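Local coordinates for protein fructokinase (Vibrio cholerae serotype O1, PDB 5EY7) that catalyses, as a fructokinase of the PfkB family, the ATP-dependent phosphorylation of fructose, at residues Arg20-Gly25 with Arg60-Gly65; Ile54-Gly59 with Thr81-Asp86; Cys142-Ala147 with Asn174-Val179; Lys254-Ile259 with Ala302-Gly307. All coordinates share one frame; numbering follows the deposited sequence.

Contact 1 of 4, residues Arg20-Gly25 with Arg60-Gly65; sequences RVWLTG and RSAFFG
Arg20 crosses Arg60 at the end where the strands 21-24 and 61-65 begin, and its side chain lines the start of the contact. CB lies over one face of the Arg60 guanidinium, 3.6 Å from Arg60 NH1. CG is anti to the backbone N (chi1 177°) and passes Arg60 O at 4.0 Å. CD then settles over the rim of the Trp22 ring, on the face that also takes Ala62. A bend at chi3 turns NE to within 3.8 Å of Arg60 NH1, two like charges whose guanidinium planes stand 65° apart. The tip is answered by Glu137, which takes Arg20 NH1 in a salt bridge and Trp22 NE1 in a hydrogen bond, while Arg60 NH2 turns to Met18 O. The strands are parallel neighbours in the central sheet of the ribokinase-like fold, joined by a connection that includes helix 46-56. Leu23 lies centrally in their pairing: its N donates to Ala62 O (2.8 Å) and its O accepts from Phe64 N (2.9 Å). Ala62 CB sits over the six-membered ring of Trp22 in a CH-pi contact, 3.6 Å from Trp22 CZ3. Further along, Thr24 CB covers a face of the Phe64 ring, and Thr24 OG1 donates to Phe64 O at 2.9 Å.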
loop_
_atom_site.group_PDB
_atom_site.type_symbol
_atom_site.label_atom_id
_atom_site.label_comp_id
_atom_site.label_asym_id
_atom_site.label_seq_id
_atom_site.Cartn_x
_atom_site.Cartn_y
_atom_site.Cartn_z
ATOM N N ARG A 20 25.295 -22.084 -8.009
ATOM C CA ARG A 20 24.069 -21.314 -8.153
ATOM C C ARG A 20 23.537 -20.901 -6.784
ATOM O O ARG A 20 23.586 -21.677 -5.830
ATOM C CB ARG A 20 23.019 -22.130 -8.905
ATOM C CG ARG A 20 21.678 -21.436 -9.039
ATOM C CD ARG A 20 20.556 -22.449 -9.176
ATOM N NE ARG A 20 20.313 -22.841 -10.559
ATOM C CZ ARG A 20 19.857 -24.034 -10.924
ATOM N NH1 ARG A 20 19.609 -24.956 -10.005
ATOM N NH2 ARG A 20 19.661 -24.305 -12.208
ATOM N N VAL A 21 23.032 -19.676 -6.687
ATOM C CA VAL A 21 22.463 -19.184 -5.439
ATOM C C VAL A 21 20.960 -18.973 -5.562
ATOM O O VAL A 21 20.504 -18.152 -6.350
ATOM C CB VAL A 21 23.117 -17.868 -4.999
ATOM C CG1 VAL A 21 22.481 -17.378 -3.701
ATOM C CG2 VAL A 21 24.617 -18.061 -4.832
ATOM N N TRP A 22 20.195 -19.737 -4.792
ATOM C CA TRP A 22 18.743 -19.630 -4.794
ATOM C C TRP A 22 18.284 -18.546 -3.834
ATOM O O TRP A 22 18.832 -18.400 -2.746
ATOM C CB TRP A 22 18.103 -20.963 -4.413
ATOM C CG TRP A 22 18.169 -21.988 -5.484
ATOM C CD1 TRP A 22 19.048 -23.024 -5.574
ATOM C CD2 TRP A 22 17.322 -22.070 -6.627
ATOM N NE1 TRP A 22 18.796 -23.756 -6.704
ATOM C CE2 TRP A 22 17.738 -23.193 -7.374
ATOM C CE3 TRP A 22 16.248 -21.316 -7.104
ATOM C CZ2 TRP A 22 17.122 -23.572 -8.561
ATOM C CZ3 TRP A 22 15.634 -21.693 -8.283
ATOM C CH2 TRP A 22 16.074 -22.810 -8.999
ATOM N N LEU A 23 17.280 -17.781 -4.245
ATOM C CA LEU A 23 16.735 -16.730 -3.398
ATOM C C LEU A 23 15.215 -16.788 -3.357
ATOM O O LEU A 23 14.558 -17.025 -4.367
ATOM C CB LEU A 23 17.209 -15.358 -3.876
ATOM C CG LEU A 23 18.721 -15.182 -3.720
ATOM C CD1 LEU A 23 19.435 -15.338 -5.055
ATOM C CD2 LEU A 23 19.085 -13.870 -3.056
ATOM N N THR A 24 14.662 -16.577 -2.172
ATOM C CA THR A 24 13.226 -16.699 -1.963
ATOM C C THR A 24 12.725 -15.668 -0.960
ATOM O O THR A 24 13.485 -15.187 -0.117
ATOM C CB THR A 24 12.854 -18.114 -1.472
ATOM O OG1 THR A 24 11.429 -18.234 -1.373
ATOM C CG2 THR A 24 13.488 -18.393 -0.119
ATOM N N GLY A 25 11.447 -15.319 -1.061
ATOM C CA GLY A 25 10.864 -14.354 -0.152
ATOM C C GLY A 25 10.000 -13.315 -0.834
ATOM O O GLY A 25 9.223 -13.631 -1.734
ATOM N N ARG A 60 25.851 -16.532 -10.517
ATOM C CA ARG A 60 24.671 -17.267 -10.953
ATOM C C ARG A 60 23.632 -17.326 -9.840
ATOM O O ARG A 60 23.802 -18.040 -8.854
ATOM C CB ARG A 60 25.054 -18.680 -11.398
ATOM C CG ARG A 60 23.911 -19.486 -12.002
ATOM C CD ARG A 60 24.424 -20.502 -13.023
ATOM N NE ARG A 60 25.316 -21.492 -12.426
ATOM C CZ ARG A 60 24.952 -22.726 -12.088
ATOM N NH1 ARG A 60 23.708 -23.135 -12.295
ATOM N NH2 ARG A 60 25.834 -23.554 -11.547
ATOM N N SER A 61 22.557 -16.561 -9.997
ATOM C CA SER A 61 21.501 -16.511 -8.994
ATOM C C SER A 61 20.132 -16.789 -9.603
ATOM O O SER A 61 19.858 -16.401 -10.732
ATOM C CB SER A 61 21.496 -15.156 -8.295
ATOM O OG SER A 61 21.259 -14.121 -9.214
ATOM N N ALA A 62 19.282 -17.472 -8.846
ATOM C CA ALA A 62 17.922 -17.759 -9.282
ATOM C C ALA A 62 16.927 -17.402 -8.188
ATOM O O ALA A 62 17.274 -17.355 -7.011
ATOM C CB ALA A 62 17.781 -19.219 -9.670
ATOM N N PHE A 63 15.685 -17.161 -8.586
ATOM C CA PHE A 63 14.647 -16.766 -7.650
ATOM C C PHE A 63 13.461 -17.706 -7.713
ATOM O O PHE A 63 12.937 -17.980 -8.787
ATOM C CB PHE A 63 14.183 -15.338 -7.938
ATOM C CG PHE A 63 13.084 -14.860 -7.032
ATOM C CD1 PHE A 63 11.754 -15.105 -7.339
ATOM C CD2 PHE A 63 13.381 -14.159 -5.878
ATOM C CE1 PHE A 63 10.744 -14.670 -6.509
ATOM C CE2 PHE A 63 12.377 -13.715 -5.044
ATOM C CZ PHE A 63 11.053 -13.970 -5.361
ATOM N N PHE A 64 13.037 -18.200 -6.558
ATOM C CA PHE A 64 11.758 -18.886 -6.467
ATOM C C PHE A 64 10.932 -18.231 -5.370
ATOM O O PHE A 64 11.430 -17.964 -4.284
ATOM C CB PHE A 64 11.939 -20.391 -6.225
ATOM C CG PHE A 64 12.269 -20.764 -4.805
ATOM C CD1 PHE A 64 13.585 -20.837 -4.380
ATOM C CD2 PHE A 64 11.262 -21.081 -3.905
ATOM C CE1 PHE A 64 13.890 -21.197 -3.075
ATOM C CE2 PHE A 64 11.557 -21.436 -2.603
ATOM C CZ PHE A 64 12.873 -21.500 -2.185
ATOM N N GLY A 65 9.675 -17.942 -5.674
ATOM C CA GLY A 65 8.823 -17.226 -4.748
ATOM C C GLY A 65 7.471 -16.929 -5.352
ATOM O O GLY A 65 7.113 -17.466 -6.393
#

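Contact 2 of 4, residues Ile54-Gly59 with Thr81-Asp86; sequences IARLSG and TDEQVD
Bends at chi2 and chi3 of Arg56 (chi2 142°) and at chi2 of Glu83 (68°) swing two charged ends toward each other between the end of helix 46-56 and the loop after helix 71-81. Arg56 NH1 and Glu83 OE2 form a salt bridge, but they are modelled too close together for their places to be sure; as modelled, the carboxylate arrives at the edge of the guanidinium, near its plane, with the two flat groups 24° apart. Arg56 NE has a separate partner in Leu312 O, and this second hold on the guanidinium ties it to a loop near the C-terminus.

Ala55 makes the apolar part. Its CB points at the opposite backbone, 3.7 Å from Glu83 O and 3.8 Å from Gln84 N, and so packs on the peptide link between these two residues, which is modelled as cis. Val85 CG2 approaches Ala55 CB more loosely, at 4.5 Å. The Val85 side chain also touches Ala51 and Ser61, between helix 46-56 and strand 61-68.

Behind the contact the helix stops. Ile54 O accepts from both Leu57 N and Gly59 N, which reach it from opposite faces of the carbonyl plane; the bond from Gly59 N measures 2.9 Å. Ser58 N reaches back to Ala55 O at 3.0 Å, and Ser58 takes up positive phi as the C-prime residue. The helix end is thus a Schellman motif, leading into strand 61-68 of the ribokinase-like fold.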
loop_
_atom_site.group_PDB
_atom_site.type_symbol
_atom_site.label_atom_id
_atom_site.label_comp_id
_atom_site.label_asym_id
_atom_site.label_seq_id
_atom_site.Cartn_x
_atom_site.Cartn_y
_atom_site.Cartn_z
ATOM N N ILE A 54 24.099 -10.384 -6.901
ATOM C CA ILE A 54 24.930 -11.525 -7.259
ATOM C C ILE A 54 25.114 -11.591 -8.771
ATOM O O ILE A 54 26.222 -11.798 -9.264
ATOM C CB ILE A 54 24.315 -12.845 -6.752
ATOM C CG1 ILE A 54 24.303 -12.864 -5.227
ATOM C CG2 ILE A 54 25.074 -14.046 -7.292
ATOM C CD1 ILE A 54 23.594 -14.051 -4.640
ATOM N N ALA A 55 24.018 -11.403 -9.501
ATOM C CA ALA A 55 24.042 -11.445 -10.956
ATOM C C ALA A 55 24.918 -10.338 -11.532
ATOM O O ALA A 55 25.635 -10.552 -12.505
ATOM C CB ALA A 55 22.634 -11.341 -11.507
ATOM N N ARG A 56 24.862 -9.158 -10.923
ATOM C CA ARG A 56 25.654 -8.024 -11.389
ATOM C C ARG A 56 27.144 -8.247 -11.159
ATOM O O ARG A 56 27.978 -7.577 -11.764
ATOM C CB ARG A 56 25.195 -6.734 -10.711
ATOM C CG ARG A 56 24.232 -5.933 -11.570
ATOM C CD ARG A 56 23.139 -5.297 -10.717
ATOM N NE ARG A 56 23.385 -3.883 -10.463
ATOM C CZ ARG A 56 22.641 -2.899 -10.954
ATOM N NH1 ARG A 56 21.595 -3.171 -11.726
ATOM N NH2 ARG A 56 22.949 -1.643 -10.665
ATOM N N LEU A 57 27.475 -9.209 -10.304
ATOM C CA LEU A 57 28.869 -9.569 -10.058
ATOM C C LEU A 57 29.292 -10.747 -10.938
ATOM O O LEU A 57 30.285 -11.418 -10.655
ATOM C CB LEU A 57 29.089 -9.905 -8.578
ATOM C CG LEU A 57 28.996 -8.741 -7.585
ATOM C CD1 LEU A 57 29.198 -9.221 -6.150
ATOM C CD2 LEU A 57 30.007 -7.660 -7.935
ATOM N N SER A 58 28.533 -10.967 -12.011
ATOM C CA SER A 58 28.701 -12.098 -12.929
ATOM C C SER A 58 28.505 -13.448 -12.238
ATOM O O SER A 58 29.056 -14.462 -12.670
ATOM C CB SER A 58 30.073 -12.056 -13.608
ATOM O OG SER A 58 31.110 -12.409 -12.708
ATOM N N GLY A 59 27.716 -13.451 -11.169
ATOM C CA GLY A 59 27.391 -14.671 -10.451
ATOM C C GLY A 59 26.098 -15.296 -10.934
ATOM O O GLY A 59 25.332 -14.672 -11.668
ATOM N N THR A 81 14.474 -10.610 -14.918
ATOM C CA THR A 81 14.900 -11.183 -16.190
ATOM C C THR A 81 15.944 -10.301 -16.872
ATOM O O THR A 81 16.824 -10.795 -17.573
ATOM C CB THR A 81 13.703 -11.388 -17.144
ATOM O OG1 THR A 81 12.673 -12.122 -16.473
ATOM C CG2 THR A 81 14.133 -12.152 -18.394
ATOM N N ASP A 82 15.851 -8.994 -16.656
ATOM C CA ASP A 82 16.767 -8.056 -17.294
ATOM C C ASP A 82 18.139 -8.006 -16.626
ATOM O O ASP A 82 19.056 -7.375 -17.144
ATOM C CB ASP A 82 16.169 -6.639 -17.298
ATOM C CG ASP A 82 14.893 -6.536 -18.116
ATOM O OD1 ASP A 82 14.694 -7.375 -19.015
ATOM O OD2 ASP A 82 14.096 -5.609 -17.858
ATOM N N GLU A 83 18.285 -8.676 -15.489
ATOM C CA GLU A 83 19.400 -8.353 -14.595
ATOM C C GLU A 83 20.624 -9.290 -14.394
ATOM O O GLU A 83 21.684 -8.777 -14.023
ATOM C CB GLU A 83 18.820 -8.050 -13.206
ATOM C CG GLU A 83 19.619 -7.011 -12.445
ATOM C CD GLU A 83 19.545 -5.625 -13.060
ATOM O OE1 GLU A 83 18.528 -5.326 -13.716
ATOM O OE2 GLU A 83 20.501 -4.835 -12.877
ATOM N N GLN A 84 20.554 -10.605 -14.614
ATOM C CA GLN A 84 19.469 -11.342 -15.233
ATOM C C GLN A 84 19.200 -12.629 -14.451
ATOM O O GLN A 84 19.672 -13.712 -14.814
ATOM C CB GLN A 84 19.820 -11.662 -16.681
ATOM C CG GLN A 84 21.313 -11.838 -16.926
ATOM C CD GLN A 84 21.655 -11.991 -18.391
ATOM O OE1 GLN A 84 20.799 -12.326 -19.206
ATOM N NE2 GLN A 84 22.915 -11.739 -18.735
ATOM N N VAL A 85 18.433 -12.500 -13.375
ATOM C CA VAL A 85 18.124 -13.611 -12.487
ATOM C C VAL A 85 17.178 -14.611 -13.137
ATOM O O VAL A 85 16.228 -14.228 -13.812
ATOM C CB VAL A 85 17.487 -13.106 -11.179
ATOM C CG1 VAL A 85 17.339 -14.247 -10.171
ATOM C CG2 VAL A 85 18.317 -11.982 -10.597
ATOM N N ASP A 86 17.446 -15.896 -12.936
ATOM C CA ASP A 86 16.496 -16.934 -13.314
ATOM C C ASP A 86 15.255 -16.814 -12.437
ATOM O O ASP A 86 15.346 -16.785 -11.213
ATOM C CB ASP A 86 17.119 -18.328 -13.174
ATOM C CG ASP A 86 16.246 -19.432 -13.755
ATOM O OD1 ASP A 86 15.005 -19.313 -13.736
ATOM O OD2 ASP A 86 16.814 -20.431 -14.236
#

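Contact 3 of 4, residues Cys142-Ala147 with Asn174-Val179; sequences CSIALA and NLREEV
Cys142 and Asn174 meet where two neighbouring parallel strands, 138-142 and 168-172, give way to loops at their C-terminal ends, the edge of an alpha/beta sheet where the ribokinase-like fold places its substrate site. The chi1 of Cys142 is 179°; this sets SG opposite the backbone N and brings it to 3.5 Å from Asn174 CB. Asn174 is a calcium ligand and Arg176 binds fructose, so the second loop carries residues of the site while the first packs against them, Ile144 also touching the fructose-binding Asp26.

Ile144 touches the second loop with both of its branches. Its CG1 branch is extended (chi2 -175°) and carries CD1 to the edge of the Arg176 guanidinium, near its plane; CD1 is 3.8 Å from Arg176 CD and 3.9 Å from Arg176 NH1. The arginine itself bends at chi2, so that its aliphatic part and one terminal nitrogen both lie against the same methyl. The other branch of the isoleucine, CG2, turns to Val179 CG2 at 4.1 Å, the two side chains crossing at about a right angle. A chi1 of -62° sets Val179 CG1 anti to the carbonyl carbon and leaves CG2 between the backbone N and that carbon, where CG2 also meets Ala147 CB at 4.1 Å. Phe115, from strand 110-115 of the smaller sheet, packs on Ile144, Arg176 and Val179 together.

Nearer the strand ends the contact turns polar. One water accepts from Arg176 N at 2.7 Å, and the same water has a weak hydrogen bond with Ser143 OG at 3.3 Å.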
loop_
_atom_site.group_PDB
_atom_site.type_symbol
_atom_site.label_atom_id
_atom_site.label_comp_id
_atom_site.label_asym_id
_atom_site.label_seq_id
_atom_site.Cartn_x
_atom_site.Cartn_y
_atom_site.Cartn_z
ATOM N N CYS A 142 15.170 -14.389 4.108
ATOM C CA CYS A 142 14.876 -13.285 5.013
ATOM C C CYS A 142 13.769 -13.694 5.986
ATOM O O CYS A 142 12.881 -14.461 5.635
ATOM C CB CYS A 142 14.469 -12.035 4.227
ATOM S SG CYS A 142 14.052 -10.594 5.245
ATOM N N SER A 143 13.824 -13.161 7.203
ATOM C CA SER A 143 12.906 -13.551 8.270
ATOM C C SER A 143 11.450 -13.221 7.971
ATOM O O SER A 143 10.550 -13.749 8.615
ATOM C CB SER A 143 13.318 -12.885 9.584
ATOM O OG SER A 143 12.887 -11.543 9.628
ATOM N N ILE A 144 11.226 -12.335 7.005
ATOM C CA ILE A 144 9.876 -11.969 6.593
ATOM C C ILE A 144 9.157 -13.184 6.005
ATOM O O ILE A 144 7.930 -13.284 6.052
ATOM C CB ILE A 144 9.899 -10.805 5.565
ATOM C CG1 ILE A 144 10.514 -9.556 6.195
ATOM C CG2 ILE A 144 8.503 -10.485 5.053
ATOM C CD1 ILE A 144 10.473 -8.338 5.295
ATOM N N ALA A 145 9.932 -14.123 5.475
ATOM C CA ALA A 145 9.375 -15.329 4.879
ATOM C C ALA A 145 8.834 -16.302 5.933
ATOM O O ALA A 145 8.080 -17.215 5.605
ATOM C CB ALA A 145 10.421 -16.012 4.015
ATOM N N LEU A 146 9.218 -16.102 7.192
ATOM C CA LEU A 146 8.767 -16.967 8.282
ATOM C C LEU A 146 7.573 -16.365 9.020
ATOM O O LEU A 146 7.078 -16.938 9.991
ATOM C CB LEU A 146 9.903 -17.218 9.277
ATOM C CG LEU A 146 11.299 -17.533 8.733
ATOM C CD1 LEU A 146 12.300 -17.655 9.881
ATOM C CD2 LEU A 146 11.286 -18.799 7.889
ATOM N N ALA A 147 7.108 -15.214 8.546
ATOM C CA ALA A 147 6.089 -14.442 9.253
ATOM C C ALA A 147 4.756 -15.174 9.395
ATOM O O ALA A 147 4.224 -15.292 10.490
ATOM C CB ALA A 147 5.875 -13.103 8.552
ATOM N N ASN A 174 16.139 -9.878 8.958
ATOM C CA ASN A 174 15.733 -8.498 8.706
ATOM C C ASN A 174 14.388 -8.210 9.363
ATOM O O ASN A 174 13.343 -8.337 8.733
ATOM C CB ASN A 174 15.657 -8.225 7.201
ATOM C CG ASN A 174 16.643 -7.168 6.748
ATOM O OD1 ASN A 174 17.595 -6.842 7.457
ATOM N ND2 ASN A 174 16.419 -6.625 5.558
ATOM N N LEU A 175 14.428 -7.824 10.633
ATOM C CA LEU A 175 13.222 -7.747 11.452
ATOM C C LEU A 175 12.237 -6.662 11.037
ATOM O O LEU A 175 12.583 -5.489 10.929
ATOM C CB LEU A 175 13.594 -7.537 12.920
ATOM C CG LEU A 175 14.415 -8.650 13.566
ATOM C CD1 LEU A 175 14.417 -8.481 15.074
ATOM C CD2 LEU A 175 13.885 -10.018 13.164
ATOM N N ARG A 176 10.997 -7.078 10.816
ATOM C CA ARG A 176 9.882 -6.163 10.605
ATOM C C ARG A 176 8.637 -6.785 11.214
ATOM O O ARG A 176 7.976 -7.619 10.597
ATOM C CB ARG A 176 9.676 -5.861 9.117
ATOM C CG ARG A 176 10.593 -4.767 8.581
ATOM C CD ARG A 176 11.288 -5.192 7.296
ATOM N NE ARG A 176 12.227 -4.172 6.839
ATOM C CZ ARG A 176 12.937 -4.250 5.719
ATOM N NH1 ARG A 176 12.822 -5.306 4.924
ATOM N NH2 ARG A 176 13.765 -3.268 5.392
ATOM N N GLU A 177 8.336 -6.376 12.439
ATOM C CA GLU A 177 7.263 -6.976 13.216
ATOM C C GLU A 177 5.882 -6.731 12.614
ATOM O O GLU A 177 4.945 -7.480 12.880
ATOM C CB GLU A 177 7.312 -6.448 14.650
ATOM C CG GLU A 177 6.642 -7.351 15.664
ATOM C CD GLU A 177 6.926 -6.937 17.096
ATOM O OE1 GLU A 177 7.003 -5.717 17.363
ATOM O OE2 GLU A 177 7.078 -7.836 17.951
ATOM N N GLU A 178 5.773 -5.692 11.790
ATOM C CA GLU A 178 4.497 -5.288 11.202
ATOM C C GLU A 178 3.816 -6.398 10.409
ATOM O O GLU A 178 2.602 -6.569 10.484
ATOM C CB GLU A 178 4.690 -4.074 10.289
ATOM C CG GLU A 178 4.973 -2.770 11.014
ATOM C CD GLU A 178 6.367 -2.712 11.605
ATOM O OE1 GLU A 178 6.551 -1.997 12.611
ATOM O OE2 GLU A 178 7.276 -3.377 11.064
ATOM N N VAL A 179 4.599 -7.149 9.644
ATOM C CA VAL A 179 4.043 -8.151 8.743
ATOM C C VAL A 179 3.673 -9.444 9.460
ATOM O O VAL A 179 3.115 -10.352 8.852
ATOM C CB VAL A 179 5.023 -8.478 7.603
ATOM C CG1 VAL A 179 5.282 -7.240 6.762
ATOM C CG2 VAL A 179 6.322 -9.037 8.163
HETATM O O HOH W 1 10.243 -9.522 9.891
#

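Contact 4 of 4, residues Lys254-Ile259 with Ala302-Gly307; sequences KAVKPI and ATTQKG. With NA (sodium ion), chain C.
A sodium site and the rim of the nucleotide pocket share this contact: Val256 binds ADP, and the segment 302-307 curls round the ion. Ala302 O lies 2.8 Å from the sodium and Gly307 O 2.7 Å, while Asp260, next after the segment 254-259, supplies its main-chain O and OD2. Such a cation held by loop carbonyls and an aspartate is consistent with the monovalent-ion site known in ribokinase relatives.

Across the two segments, Thr303 O is the focus. Ile259 N donates to it at 3.2 Å, from a place 45° out of the carbonyl plane and therefore away from a lone pair. Pro258 CA adds a CA-H...O contact to the same Thr303 O at 3.4 Å. Lys257 O comes as near as 2.8 Å to Thr303 O, two acceptors facing each other.

The side chains pack around this backbone meeting. Val256 CG2 rests against Thr303 OG1 at 3.4 Å, the two side chains crossing at about a right angle; the hydroxyl bonds to Ala300 O, and so turns back to the end of helix 285-301. Ile259 holds CG1 between its backbone N and carbonyl carbon (chi1 72°), which drops CD1 onto Thr304 O. That carbonyl also accepts from Gln305 NE2, at 2.6 Å.

The backbone pairing thus has a single hydrogen bond, and side-chain packing makes up much of the rest. The sodium bridges Ala302 O and Gly307 O to Asp260, and its charge may help hold the two loops together.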
loop_
_atom_site.group_PDB
_atom_site.type_symbol
_atom_site.label_atom_id
_atom_site.label_comp_id
_atom_site.label_asym_id
_atom_site.label_seq_id
_atom_site.Cartn_x
_atom_site.Cartn_y
_atom_site.Cartn_z
ATOM N N LYS A 254 35.374 1.146 4.275
ATOM C CA LYS A 254 35.574 2.550 3.929
ATOM C C LYS A 254 34.233 3.232 3.677
ATOM O O LYS A 254 33.243 2.568 3.387
ATOM C CB LYS A 254 36.483 2.665 2.707
ATOM C CG LYS A 254 37.625 1.647 2.709
ATOM C CD LYS A 254 38.549 1.817 3.912
ATOM C CE LYS A 254 39.589 2.893 3.643
ATOM N NZ LYS A 254 39.587 3.954 4.691
ATOM N N ALA A 255 34.203 4.558 3.785
ATOM C CA ALA A 255 32.939 5.292 3.757
ATOM C C ALA A 255 32.648 5.965 2.418
ATOM O O ALA A 255 33.554 6.231 1.631
ATOM C CB ALA A 255 32.917 6.326 4.872
ATOM N N VAL A 256 31.368 6.240 2.175
ATOM C CA VAL A 256 30.922 6.865 0.933
ATOM C C VAL A 256 29.975 8.037 1.187
ATOM O O VAL A 256 30.057 8.701 2.219
ATOM C CB VAL A 256 30.214 5.849 0.018
ATOM C CG1 VAL A 256 31.231 4.944 -0.663
ATOM C CG2 VAL A 256 29.209 5.038 0.816
ATOM N N LYS A 257 29.079 8.285 0.234
ATOM C CA LYS A 257 28.096 9.363 0.337
ATOM C C LYS A 257 26.678 8.808 0.476
ATOM O O LYS A 257 25.988 8.577 -0.515
ATOM C CB LYS A 257 28.205 10.298 -0.878
ATOM C CG LYS A 257 28.155 9.601 -2.244
ATOM C CD LYS A 257 29.153 10.204 -3.221
ATOM C CE LYS A 257 30.579 9.836 -2.834
ATOM N NZ LYS A 257 31.599 10.512 -3.686
ATOM N N PRO A 258 26.238 8.588 1.727
ATOM C CA PRO A 258 24.912 7.996 1.944
ATOM C C PRO A 258 23.775 8.907 1.497
ATOM O O PRO A 258 23.543 9.947 2.106
ATOM C CB PRO A 258 24.867 7.784 3.462
ATOM C CG PRO A 258 25.831 8.782 4.011
ATOM C CD PRO A 258 26.928 8.876 3.000
ATOM N N ILE A 259 23.076 8.517 0.436
ATOM C CA ILE A 259 21.934 9.291 -0.032
ATOM C C ILE A 259 20.695 8.411 -0.191
ATOM O O ILE A 259 19.622 8.897 -0.541
ATOM C CB ILE A 259 22.243 10.011 -1.357
ATOM C CG1 ILE A 259 22.305 9.016 -2.517
ATOM C CG2 ILE A 259 23.545 10.794 -1.240
ATOM C CD1 ILE A 259 22.469 9.671 -3.882
ATOM N N ALA A 302 25.861 0.668 -2.629
ATOM C CA ALA A 302 24.425 0.717 -2.892
ATOM C C ALA A 302 23.796 1.985 -2.325
ATOM O O ALA A 302 22.705 2.385 -2.728
ATOM C CB ALA A 302 23.743 -0.511 -2.318
ATOM N N THR A 303 24.494 2.614 -1.387
ATOM C CA THR A 303 24.014 3.830 -0.749
ATOM C C THR A 303 24.488 5.078 -1.482
ATOM O O THR A 303 24.782 6.090 -0.856
ATOM C CB THR A 303 24.487 3.918 0.712
ATOM O OG1 THR A 303 25.889 4.214 0.739
ATOM C CG2 THR A 303 24.232 2.613 1.438
ATOM N N THR A 304 24.564 5.005 -2.806
ATOM C CA THR A 304 25.027 6.140 -3.596
ATOM C C THR A 304 24.022 6.531 -4.673
ATOM O O THR A 304 24.223 7.492 -5.410
ATOM C CB THR A 304 26.388 5.840 -4.249
ATOM O OG1 THR A 304 26.320 4.592 -4.951
ATOM C CG2 THR A 304 27.466 5.755 -3.183
ATOM N N GLN A 305 22.940 5.769 -4.766
ATOM C CA GLN A 305 21.845 6.096 -5.669
ATOM C C GLN A 305 20.528 5.807 -4.961
ATOM O O GLN A 305 20.510 5.143 -3.928
ATOM C CB GLN A 305 21.944 5.299 -6.977
ATOM C CG GLN A 305 23.289 5.413 -7.706
ATOM C CD GLN A 305 23.413 6.669 -8.553
ATOM O OE1 GLN A 305 22.941 6.715 -9.690
ATOM N NE2 GLN A 305 24.052 7.695 -8.002
ATOM N N LYS A 306 19.430 6.315 -5.513
ATOM C CA LYS A 306 18.110 6.038 -4.962
ATOM C C LYS A 306 17.566 4.738 -5.534
ATOM O O LYS A 306 17.518 4.555 -6.747
ATOM C CB LYS A 306 17.143 7.187 -5.249
ATOM C CG LYS A 306 17.242 8.336 -4.264
ATOM C CD LYS A 306 16.295 9.461 -4.631
ATOM C CE LYS A 306 16.405 10.605 -3.639
ATOM N NZ LYS A 306 15.563 11.774 -4.020
ATOM N N GLY A 307 17.155 3.839 -4.651
ATOM C CA GLY A 307 16.723 2.519 -5.059
ATOM C C GLY A 307 17.706 1.481 -4.565
ATOM O O GLY A 307 18.905 1.739 -4.481
HETATM NA NA NA C . 20.009 2.588 -2.149
#

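Contacts 1 and 2 form one block, their centres 10 Å apart: Phe63 N meets Asp86 O at 2.7 Å in a probable hydrogen bond, and Val21 CG1 packs on Ile54 CD1 at 3.6 Å. Helix 46-56 belongs to contact 2 and leads through a short turn into strand 61-68 of contact 1. Contact 3 touches neither; its nearest atoms are about 5 Å from contact 1, yet both border the fructose site, since Asp26 follows the segment 20-25 and packs on Ile144. Contact 4 stands apart at the nucleotide end, its centre about 25 Å from those of contacts 1 and 3. Sugar and ADP sites are thus flanked by separate contacts.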